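PDB 3L9V: putative thiol-disulfide isomerase or thioredoxin from Salmonella enterica subsp. enterica serovar Typhimurium, which probably catalyses thiol-disulfide exchange in substrate proteins, as a DsbA-like oxidoreductase with a thioredoxin fold. Local coordinates for residues M130-L133 against Q134-F138; W71-A74 against M75-E79; V167-F170 against R171-A175; V106-A110 against T111-R115. All blocks are in the same frame, centred on the assembly; numbering follows the deposited sequence.

Contact 1: M130-L133 against Q134-F138; sequences MVAL and QERLF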
loop_
_atom_site.group_PDB
_atom_site.type_symbol
_atom_site.label_atom_id
_atom_site.label_comp_id
_atom_site.label_asym_id
_atom_site.label_seq_id
_atom_site.Cartn_x
_atom_site.Cartn_y
_atom_site.Cartn_z
HETATM N N MSE A 130 -2.225 -10.323 -10.624
HETATM C CA MSE A 130 -1.928 -9.510 -9.452
HETATM C C MSE A 130 -2.919 -8.343 -9.312
HETATM O O MSE A 130 -3.214 -7.884 -8.205
HETATM C CB MSE A 130 -0.485 -9.022 -9.484
HETATM C CG MSE A 130 0.100 -8.735 -8.114
HETATM SE SE MSE A 130 0.228 -10.348 -7.005
HETATM C CE MSE A 130 1.330 -9.620 -5.592
ATOM N N VAL A 131 -3.424 -7.874 -10.444
ATOM C CA VAL A 131 -4.513 -6.911 -10.461
ATOM C C VAL A 131 -5.761 -7.603 -9.918
ATOM O O VAL A 131 -6.472 -7.055 -9.067
ATOM C CB VAL A 131 -4.779 -6.350 -11.879
ATOM C CG1 VAL A 131 -5.982 -5.462 -11.881
ATOM C CG2 VAL A 131 -3.557 -5.560 -12.425
ATOM N N ALA A 132 -6.020 -8.825 -10.390
ATOM C CA ALA A 132 -7.164 -9.575 -9.882
ATOM C C ALA A 132 -7.063 -9.705 -8.378
ATOM O O ALA A 132 -8.031 -9.464 -7.663
ATOM C CB ALA A 132 -7.238 -10.950 -10.512
ATOM N N LEU A 133 -5.892 -10.096 -7.892
ATOM C CA LEU A 133 -5.731 -10.291 -6.462
ATOM C C LEU A 133 -6.044 -9.006 -5.672
ATOM O O LEU A 133 -6.736 -9.056 -4.643
ATOM C CB LEU A 133 -4.325 -10.772 -6.137
ATOM C CG LEU A 133 -4.067 -10.917 -4.633
ATOM C CD1 LEU A 133 -4.847 -12.102 -4.034
ATOM C CD2 LEU A 133 -2.584 -11.037 -4.340
ATOM N N GLN A 134 -5.543 -7.862 -6.146
ATOM C CA GLN A 134 -5.748 -6.604 -5.411
ATOM C C GLN A 134 -7.217 -6.245 -5.320
ATOM O O GLN A 134 -7.705 -5.788 -4.267
ATOM C CB GLN A 134 -4.939 -5.454 -6.018
ATOM C CG GLN A 134 -3.413 -5.620 -5.818
ATOM C CD GLN A 134 -2.630 -4.506 -6.509
ATOM O OE1 GLN A 134 -2.307 -3.488 -5.890
ATOM N NE2 GLN A 134 -2.327 -4.697 -7.799
ATOM N N GLU A 135 -7.928 -6.470 -6.419
ATOM C CA GLU A 135 -9.337 -6.142 -6.463
ATOM C C GLU A 135 -10.146 -7.168 -5.658
ATOM O O GLU A 135 -11.137 -6.817 -5.022
ATOM C CB GLU A 135 -9.829 -6.053 -7.905
ATOM C CG GLU A 135 -9.075 -5.031 -8.774
ATOM C CD GLU A 135 -9.368 -3.563 -8.405
ATOM O OE1 GLU A 135 -10.086 -3.318 -7.411
ATOM O OE2 GLU A 135 -8.871 -2.651 -9.116
ATOM N N ARG A 136 -9.711 -8.428 -5.674
ATOM C CA ARG A 136 -10.368 -9.472 -4.893
ATOM C C ARG A 136 -10.229 -9.160 -3.398
ATOM O O ARG A 136 -11.214 -9.132 -2.657
ATOM C CB ARG A 136 -9.764 -10.852 -5.221
ATOM C CG ARG A 136 -10.267 -11.993 -4.348
ATOM C CD ARG A 136 -10.107 -13.366 -5.044
ATOM N NE ARG A 136 -8.716 -13.796 -5.139
ATOM C CZ ARG A 136 -7.966 -13.701 -6.237
ATOM N NH1 ARG A 136 -8.456 -13.184 -7.359
ATOM N NH2 ARG A 136 -6.713 -14.121 -6.209
ATOM N N LEU A 137 -9.005 -8.882 -2.969
ATOM C CA LEU A 137 -8.759 -8.659 -1.554
ATOM C C LEU A 137 -9.430 -7.374 -1.048
ATOM O O LEU A 137 -9.770 -7.275 0.137
ATOM C CB LEU A 137 -7.269 -8.709 -1.248
ATOM C CG LEU A 137 -6.615 -10.060 -1.574
ATOM C CD1 LEU A 137 -5.086 -10.015 -1.371
ATOM C CD2 LEU A 137 -7.251 -11.196 -0.748
ATOM N N PHE A 138 -9.645 -6.411 -1.947
ATOM C CA PHE A 138 -10.342 -5.178 -1.576
ATOM C C PHE A 138 -11.708 -5.591 -1.062
ATOM O O PHE A 138 -12.179 -5.072 -0.066
ATOM C CB PHE A 138 -10.484 -4.225 -2.770
ATOM C CG PHE A 138 -11.175 -2.896 -2.449
ATOM C CD1 PHE A 138 -10.441 -1.763 -2.164
ATOM C CD2 PHE A 138 -12.554 -2.788 -2.486
ATOM C CE1 PHE A 138 -11.071 -0.536 -1.877
ATOM C CE2 PHE A 138 -13.185 -1.566 -2.212
ATOM C CZ PHE A 138 -12.431 -0.443 -1.911
#
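The carbonyl oxygen of M130 is gripped twice by Q134. Q134 N gives it the helical bond, 3.1 Å to M130 O, and reaches it from above the carbonyl plane, 37° out of it. Q134 NE2 adds a weak bond of 3.3 Å to the same M130 O. Q134 CG stands beside its own backbone N (chi1 -69°), which carries the extended side chain back along the preceding turn. The amide is also bonded outside the segments: OE1 accepts from H56 N, its strongest partner, and NE2 donates to T68 O. These bonds fix the rotation of a buried polar group.

The next backbone bonds continue helix 125-140, with R136 N to A132 O at 2.8 Å and L137 N to L133 O also at 2.8 Å. On the apolar side, one methyl of each leucine meets the other. L133 CD1 and L137 CD1 are 3.4 Å apart, tighter than usual for two carbons. The R136 chain bends at chi3. Its guanidinium then turns back over the helix, with L133 CA over one face, 3.7 Å above the plane and toward the rim. NH2 of R136 also lies 3.5 Å from L133 CD1.

E135 OE2 bonds S58 OG. M130, modelled as selenomethionine, and V131 pack on helix 64-77, while Q134 and L137 touch Y55 of strand 52-56.

Contact 2: W71-A74 against M75-E79; sequences WALA and MVMKE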
loop_
_atom_site.group_PDB
_atom_site.type_symbol
_atom_site.label_atom_id
_atom_site.label_comp_id
_atom_site.label_asym_id
_atom_site.label_seq_id
_atom_site.Cartn_x
_atom_site.Cartn_y
_atom_site.Cartn_z
ATOM N N TRP A 71 1.296 -0.998 -9.947
ATOM C CA TRP A 71 1.698 -1.612 -8.685
ATOM C C TRP A 71 1.732 -3.151 -8.766
ATOM O O TRP A 71 2.598 -3.796 -8.200
ATOM C CB TRP A 71 0.725 -1.183 -7.576
ATOM C CG TRP A 71 1.185 -1.584 -6.222
ATOM C CD1 TRP A 71 0.641 -2.566 -5.424
ATOM C CD2 TRP A 71 2.280 -1.018 -5.479
ATOM N NE1 TRP A 71 1.353 -2.653 -4.243
ATOM C CE2 TRP A 71 2.348 -1.708 -4.244
ATOM C CE3 TRP A 71 3.220 -0.009 -5.747
ATOM C CZ2 TRP A 71 3.304 -1.404 -3.264
ATOM C CZ3 TRP A 71 4.173 0.285 -4.790
ATOM C CH2 TRP A 71 4.209 -0.407 -3.553
ATOM N N ALA A 72 0.738 -3.721 -9.422
ATOM C CA ALA A 72 0.731 -5.161 -9.674
ATOM C C ALA A 72 2.051 -5.547 -10.366
ATOM O O ALA A 72 2.659 -6.566 -10.057
ATOM C CB ALA A 72 -0.487 -5.519 -10.541
ATOM N N LEU A 73 2.521 -4.696 -11.275
ATOM C CA LEU A 73 3.748 -5.003 -12.015
ATOM C C LEU A 73 4.942 -4.927 -11.076
ATOM O O LEU A 73 5.773 -5.845 -11.021
ATOM C CB LEU A 73 3.918 -4.064 -13.235
ATOM C CG LEU A 73 5.195 -4.329 -14.028
ATOM C CD1 LEU A 73 5.221 -5.769 -14.584
ATOM C CD2 LEU A 73 5.324 -3.285 -15.151
ATOM N N ALA A 74 5.018 -3.830 -10.319
ATOM C CA ALA A 74 5.987 -3.703 -9.241
ATOM C C ALA A 74 6.036 -4.955 -8.336
ATOM O O ALA A 74 7.103 -5.463 -8.024
ATOM C CB ALA A 74 5.658 -2.480 -8.380
HETATM N N MSE A 75 4.882 -5.408 -7.867
HETATM C CA MSE A 75 4.852 -6.598 -7.012
HETATM C C MSE A 75 5.427 -7.822 -7.757
HETATM O O MSE A 75 6.313 -8.508 -7.259
HETATM C CB MSE A 75 3.420 -6.884 -6.524
HETATM C CG MSE A 75 2.730 -5.736 -5.735
HETATM SE SE MSE A 75 0.830 -6.176 -5.314
HETATM C CE MSE A 75 1.323 -7.181 -3.745
ATOM N N VAL A 76 4.940 -8.089 -8.960
ATOM C CA VAL A 76 5.492 -9.205 -9.730
ATOM C C VAL A 76 7.025 -9.105 -9.841
ATOM O O VAL A 76 7.717 -10.111 -9.705
ATOM C CB VAL A 76 4.847 -9.304 -11.113
ATOM C CG1 VAL A 76 5.603 -10.318 -11.999
ATOM C CG2 VAL A 76 3.377 -9.705 -10.971
HETATM N N MSE A 77 7.542 -7.888 -10.038
HETATM C CA MSE A 77 8.972 -7.671 -10.277
HETATM C C MSE A 77 9.768 -7.472 -8.997
HETATM O O MSE A 77 10.982 -7.350 -9.041
HETATM C CB MSE A 77 9.215 -6.451 -11.188
HETATM C CG MSE A 77 8.774 -6.618 -12.622
HETATM SE SE MSE A 77 8.950 -4.934 -13.648
HETATM C CE MSE A 77 10.813 -4.519 -13.332
ATOM N N LYS A 78 9.092 -7.445 -7.854
ATOM C CA LYS A 78 9.787 -7.252 -6.580
ATOM C C LYS A 78 10.450 -5.901 -6.514
ATOM O O LYS A 78 11.562 -5.764 -5.981
ATOM C CB LYS A 78 10.827 -8.356 -6.365
ATOM C CG LYS A 78 10.186 -9.741 -6.314
ATOM C CD LYS A 78 11.206 -10.850 -6.106
ATOM C CE LYS A 78 10.507 -12.208 -6.083
ATOM N NZ LYS A 78 11.466 -13.346 -6.146
ATOM N N GLU A 79 9.754 -4.904 -7.052
ATOM C CA GLU A 79 10.266 -3.543 -7.127
ATOM C C GLU A 79 9.352 -2.557 -6.384
ATOM O O GLU A 79 9.344 -1.364 -6.679
ATOM C CB GLU A 79 10.382 -3.106 -8.594
ATOM C CG GLU A 79 11.355 -3.946 -9.425
ATOM C CD GLU A 79 12.778 -3.458 -9.293
ATOM O OE1 GLU A 79 13.164 -3.013 -8.184
ATOM O OE2 GLU A 79 13.510 -3.498 -10.307
#
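W71 and M75 make a Met-aromatic contact near the end of helix 64-77, where the helix runs into a Schellman motif. M75 is a selenomethionine. Its CG lies over the face of the five-membered ring of W71, 4.0 Å from the centroid and 29° off the normal. The selenium is oblique to the ring, with M75 SE 3.6 Å from W71 CD1. A bend at chi3 (84°) turns the terminal methyl aside, while the selenium stays near W71 CD1. The ring is well fixed: W71 NE1 bonds K54 O, and F22 meets W71 edge-to-face. This side of the helix is tightly packed.

L73 and M77, each two residues further on, form a second apolar pair. The selenium of M77 rests 3.8 Å from L73 CG.

The other side is looser and open to solvent. V76 and K78 are exposed there, and V76 N bonds A72 O at 3.0 Å. K78 has positive phi (64°), which lets the chain turn out of the helix toward helix 80-93. E79 is the N-cap position of that next helix. Its backbone closes the Schellman motif with an almost straight bond, E79 N to A74 O, 2.9 Å long.

Contact 3: V167-F170 against R171-A175; sequences VENF and RSRYA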
loop_
_atom_site.group_PDB
_atom_site.type_symbol
_atom_site.label_atom_id
_atom_site.label_comp_id
_atom_site.label_asym_id
_atom_site.label_seq_id
_atom_site.Cartn_x
_atom_site.Cartn_y
_atom_site.Cartn_z
ATOM N N VAL A 167 4.370 14.152 15.251
ATOM C CA VAL A 167 4.518 13.043 14.330
ATOM C C VAL A 167 5.053 11.852 15.093
ATOM O O VAL A 167 4.592 10.720 14.925
ATOM C CB VAL A 167 5.494 13.388 13.199
ATOM C CG1 VAL A 167 5.912 12.117 12.457
ATOM C CG2 VAL A 167 4.868 14.365 12.260
ATOM N N GLU A 168 6.007 12.134 15.969
ATOM C CA GLU A 168 6.723 11.105 16.723
ATOM C C GLU A 168 5.823 10.337 17.707
ATOM O O GLU A 168 5.936 9.118 17.828
ATOM C CB GLU A 168 7.910 11.743 17.451
ATOM C CG GLU A 168 8.731 10.787 18.293
ATOM C CD GLU A 168 9.562 11.519 19.338
ATOM O OE1 GLU A 168 9.391 12.752 19.484
ATOM O OE2 GLU A 168 10.382 10.863 20.018
ATOM N N ASN A 169 4.930 11.037 18.407
ATOM C CA ASN A 169 3.967 10.341 19.267
ATOM C C ASN A 169 2.891 9.636 18.456
ATOM O O ASN A 169 2.482 8.524 18.795
ATOM C CB ASN A 169 3.315 11.299 20.268
ATOM C CG ASN A 169 4.291 11.793 21.306
ATOM O OD1 ASN A 169 5.396 11.283 21.406
ATOM N ND2 ASN A 169 3.891 12.790 22.080
ATOM N N PHE A 170 2.425 10.284 17.386
ATOM C CA PHE A 170 1.426 9.644 16.533
ATOM C C PHE A 170 1.965 8.327 15.987
ATOM O O PHE A 170 1.309 7.306 16.069
ATOM C CB PHE A 170 0.966 10.528 15.361
ATOM C CG PHE A 170 -0.186 9.931 14.581
ATOM C CD1 PHE A 170 0.042 8.992 13.579
ATOM C CD2 PHE A 170 -1.490 10.284 14.872
ATOM C CE1 PHE A 170 -1.010 8.421 12.886
ATOM C CE2 PHE A 170 -2.545 9.713 14.179
ATOM C CZ PHE A 170 -2.302 8.779 13.187
ATOM N N ARG A 171 3.157 8.372 15.411
ATOM C CA ARG A 171 3.797 7.186 14.849
ATOM C C ARG A 171 3.985 6.070 15.888
ATOM O O ARG A 171 3.682 4.904 15.637
ATOM C CB ARG A 171 5.155 7.578 14.262
ATOM C CG ARG A 171 6.048 6.404 13.885
ATOM C CD ARG A 171 7.343 6.896 13.200
ATOM N NE ARG A 171 8.263 7.555 14.123
ATOM C CZ ARG A 171 8.806 8.760 13.946
ATOM N NH1 ARG A 171 8.541 9.483 12.872
ATOM N NH2 ARG A 171 9.629 9.240 14.859
ATOM N N SER A 172 4.488 6.438 17.058
ATOM C CA SER A 172 4.727 5.466 18.119
ATOM C C SER A 172 3.432 4.817 18.603
ATOM O O SER A 172 3.390 3.608 18.860
ATOM C CB SER A 172 5.434 6.115 19.309
ATOM O OG SER A 172 6.698 6.620 18.928
ATOM N N ARG A 173 2.381 5.615 18.737
ATOM C CA ARG A 173 1.125 5.071 19.235
ATOM C C ARG A 173 0.461 4.164 18.216
ATOM O O ARG A 173 -0.075 3.124 18.574
ATOM C CB ARG A 173 0.188 6.180 19.711
ATOM C CG ARG A 173 0.741 6.878 20.937
ATOM C CD ARG A 173 0.071 8.222 21.190
ATOM N NE ARG A 173 0.829 8.938 22.203
ATOM C CZ ARG A 173 0.575 10.175 22.605
ATOM N NH1 ARG A 173 -0.424 10.858 22.073
ATOM N NH2 ARG A 173 1.335 10.725 23.537
ATOM N N TYR A 174 0.520 4.544 16.942
ATOM C CA TYR A 174 -0.044 3.724 15.874
ATOM C C TYR A 174 0.682 2.373 15.809
ATOM O O TYR A 174 0.047 1.317 15.784
ATOM C CB TYR A 174 0.061 4.453 14.527
ATOM C CG TYR A 174 -0.872 3.945 13.448
ATOM C CD1 TYR A 174 -2.126 4.510 13.265
ATOM C CD2 TYR A 174 -0.491 2.911 12.605
ATOM C CE1 TYR A 174 -2.980 4.051 12.272
ATOM C CE2 TYR A 174 -1.336 2.447 11.610
ATOM C CZ TYR A 174 -2.566 3.011 11.448
ATOM O OH TYR A 174 -3.381 2.553 10.452
ATOM N N ALA A 175 2.011 2.417 15.805
ATOM C CA ALA A 175 2.817 1.198 15.778
ATOM C C ALA A 175 2.635 0.335 17.039
ATOM O O ALA A 175 2.678 -0.889 16.958
ATOM C CB ALA A 175 4.301 1.525 15.569
#
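V167 to A175 form the first turns of helix 167-182, with regular four-residue bonds such as R171 N to V167 O at 2.8 Å and Y174 N to F170 O at 3.0 Å. The side chains pair along the helix.

R173 and N169 lie side by side and point the same way. CG of R173 stands beside its backbone N (chi1 -67°), and the extended chain brings the guanidinium over N169. N169 CB sits 3.7 Å above the guanidinium plane, over its centre. The amide and guanidinium planes are 23° apart. N169 ND2 and R173 NH2 are 3.6 Å apart, but both are donors. The polar partner of R173 NH1 is G163 O.

The R171 side chain bends at chi3 (71°), which lays its guanidinium back along the helix. E168 CA lies over one face of its guanidinium, toward the rim, and V167 CG1 is 3.7 Å from R171 NH1. That same NH1 bonds M36 O.

F170 and Y174 run alongside each other. Their rings meet obliquely, with F170 CE1 4.1 Å from Y174 CD1. Y174 is the buried one. F32 meets its ring edge-to-face, and its OH bonds N159. R171 touches A41 and Y174 touches V38 and I42, joining this helix to helix 38-43 of the thioredoxin fold.

Both arginines thus use a guanidinium face against helix carbons and an N-H group for a carbonyl outside the helix. E168 OE2 remains 5.5 Å from R171 NH2, too far for a salt bridge, so their opposite charges probably give at most a mild attraction.

Contact 4: V106-A110 against T111-R115; sequences VFMSA and TGISR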
loop_
_atom_site.group_PDB
_atom_site.type_symbol
_atom_site.label_atom_id
_atom_site.label_comp_id
_atom_site.label_asym_id
_atom_site.label_seq_id
_atom_site.Cartn_x
_atom_site.Cartn_y
_atom_site.Cartn_z
ATOM N N VAL A 106 7.246 7.143 -15.217
ATOM C CA VAL A 106 7.797 7.084 -13.865
ATOM C C VAL A 106 8.233 5.642 -13.511
ATOM O O VAL A 106 9.215 5.444 -12.801
ATOM C CB VAL A 106 6.774 7.579 -12.810
ATOM C CG1 VAL A 106 7.250 7.225 -11.406
ATOM C CG2 VAL A 106 6.507 9.094 -12.958
ATOM N N PHE A 107 7.497 4.633 -13.976
ATOM C CA PHE A 107 7.848 3.253 -13.618
ATOM C C PHE A 107 9.201 2.915 -14.253
ATOM O O PHE A 107 10.096 2.386 -13.591
ATOM C CB PHE A 107 6.767 2.279 -14.098
ATOM C CG PHE A 107 6.920 0.874 -13.566
ATOM C CD1 PHE A 107 7.911 0.032 -14.054
ATOM C CD2 PHE A 107 6.040 0.384 -12.614
ATOM C CE1 PHE A 107 8.045 -1.272 -13.583
ATOM C CE2 PHE A 107 6.157 -0.912 -12.129
ATOM C CZ PHE A 107 7.168 -1.747 -12.603
HETATM N N MSE A 108 9.346 3.247 -15.535
HETATM C CA MSE A 108 10.595 2.991 -16.276
HETATM C C MSE A 108 11.784 3.712 -15.685
HETATM O O MSE A 108 12.865 3.159 -15.586
HETATM C CB MSE A 108 10.451 3.425 -17.740
HETATM C CG MSE A 108 9.551 2.521 -18.530
HETATM SE SE MSE A 108 9.244 3.296 -20.270
HETATM C CE MSE A 108 11.155 3.566 -20.706
ATOM N N SER A 109 11.577 4.957 -15.277
ATOM C CA SER A 109 12.655 5.734 -14.689
ATOM C C SER A 109 13.105 5.164 -13.347
ATOM O O SER A 109 14.274 5.208 -13.005
ATOM C CB SER A 109 12.218 7.190 -14.514
ATOM O OG SER A 109 13.223 7.932 -13.850
ATOM N N ALA A 110 12.177 4.620 -12.580
ATOM C CA ALA A 110 12.510 4.117 -11.250
ATOM C C ALA A 110 13.185 2.750 -11.347
ATOM O O ALA A 110 14.020 2.374 -10.510
ATOM C CB ALA A 110 11.247 4.019 -10.408
ATOM N N THR A 111 12.814 1.980 -12.354
ATOM C CA THR A 111 13.320 0.612 -12.401
ATOM C C THR A 111 14.376 0.321 -13.488
ATOM O O THR A 111 15.136 -0.642 -13.373
ATOM C CB THR A 111 12.170 -0.363 -12.544
ATOM O OG1 THR A 111 11.538 -0.144 -13.812
ATOM C CG2 THR A 111 11.148 -0.142 -11.373
ATOM N N GLY A 112 14.413 1.154 -14.521
ATOM C CA GLY A 112 15.320 0.942 -15.635
ATOM C C GLY A 112 14.739 -0.040 -16.639
ATOM O O GLY A 112 15.428 -0.438 -17.571
ATOM N N ILE A 113 13.484 -0.452 -16.451
ATOM C CA ILE A 113 12.870 -1.372 -17.405
ATOM C C ILE A 113 12.736 -0.633 -18.741
ATOM O O ILE A 113 12.599 0.588 -18.763
ATOM C CB ILE A 113 11.502 -1.943 -16.910
ATOM C CG1 ILE A 113 11.081 -3.163 -17.725
ATOM C CG2 ILE A 113 10.375 -0.926 -16.995
ATOM C CD1 ILE A 113 9.645 -3.642 -17.404
ATOM N N SER A 114 12.809 -1.355 -19.849
ATOM C CA SER A 114 12.717 -0.706 -21.147
ATOM C C SER A 114 11.264 -0.500 -21.533
ATOM O O SER A 114 10.349 -1.164 -21.009
ATOM C CB SER A 114 13.455 -1.511 -22.218
ATOM O OG SER A 114 12.762 -2.697 -22.543
ATOM N N ARG A 115 11.054 0.438 -22.445
ATOM C CA ARG A 115 9.745 0.682 -23.023
ATOM C C ARG A 115 9.062 -0.589 -23.516
ATOM O O ARG A 115 7.909 -0.845 -23.181
ATOM C CB ARG A 115 9.861 1.694 -24.165
ATOM C CG ARG A 115 8.597 1.875 -24.955
ATOM C CD ARG A 115 7.422 2.344 -24.086
ATOM N NE ARG A 115 6.219 2.579 -24.904
ATOM C CZ ARG A 115 5.926 3.740 -25.494
ATOM N NH1 ARG A 115 6.728 4.783 -25.364
ATOM N NH2 ARG A 115 4.829 3.862 -26.212
HETATM O O HOH W 1 13.819 2.702 -18.319
#
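An ST turn at T111 finishes helix 100-111, and F107 O takes two bonds from that residue. T111 OG1 donates to F107 O at 2.9 Å, from above the carbonyl plane and 39° out of it. T111 N reaches the same F107 O at 3.0 Å. The hydroxyl also accepts: I113 N lies 3.3 Å from T111 OG1, in a long, fairly straight bond. Chi1 of T111 (65°) sets OG1 between the backbone N and the carbonyl carbon, where it can serve both partners.

G112 leaves helical geometry with positive phi (83°), and G112 N bonds M108 O at 2.7 Å. A water donates to M108 O and lies very close to I113 O, so the bridge is doubtful in detail. The chain then enters helix 115-121. S114 is its N-cap, with OG bonded to E117 N.

I113 folds back on the helix. Its CG2 meets the edge of the F107 ring, 4.0 Å from F107 CD1. The same I113 CG2 is 3.9 Å from M108 CG. M108, a selenomethionine, bends at chi3 so that its CE comes 3.6 Å from R115 N. The F107 ring also meets Y118 edge-to-face, and R115 NE forms a salt bridge with D119.

Along the chain the order is contact 2, contact 4, contact 1, contact 3. The first three gather in and around the helical part of the fold. Contact 2, on helix 64-77, is the hub. Its centre is about 13 Å from that of contact 1 on helix 125-140 and about 12 Å from that of contact 4 at the end of helix 100-111. It touches both. Contacts 1 and 2 also rest on strand 52-56, at an edge of the sheet. Contact 3 stands apart on helix 167-182, its centre about 29 to 34 Å from theirs. There Y174 packs on helix 27-35, which begins at a CxxC pattern, probably the redox site. Contact 3 thus touches the likely active-site helix.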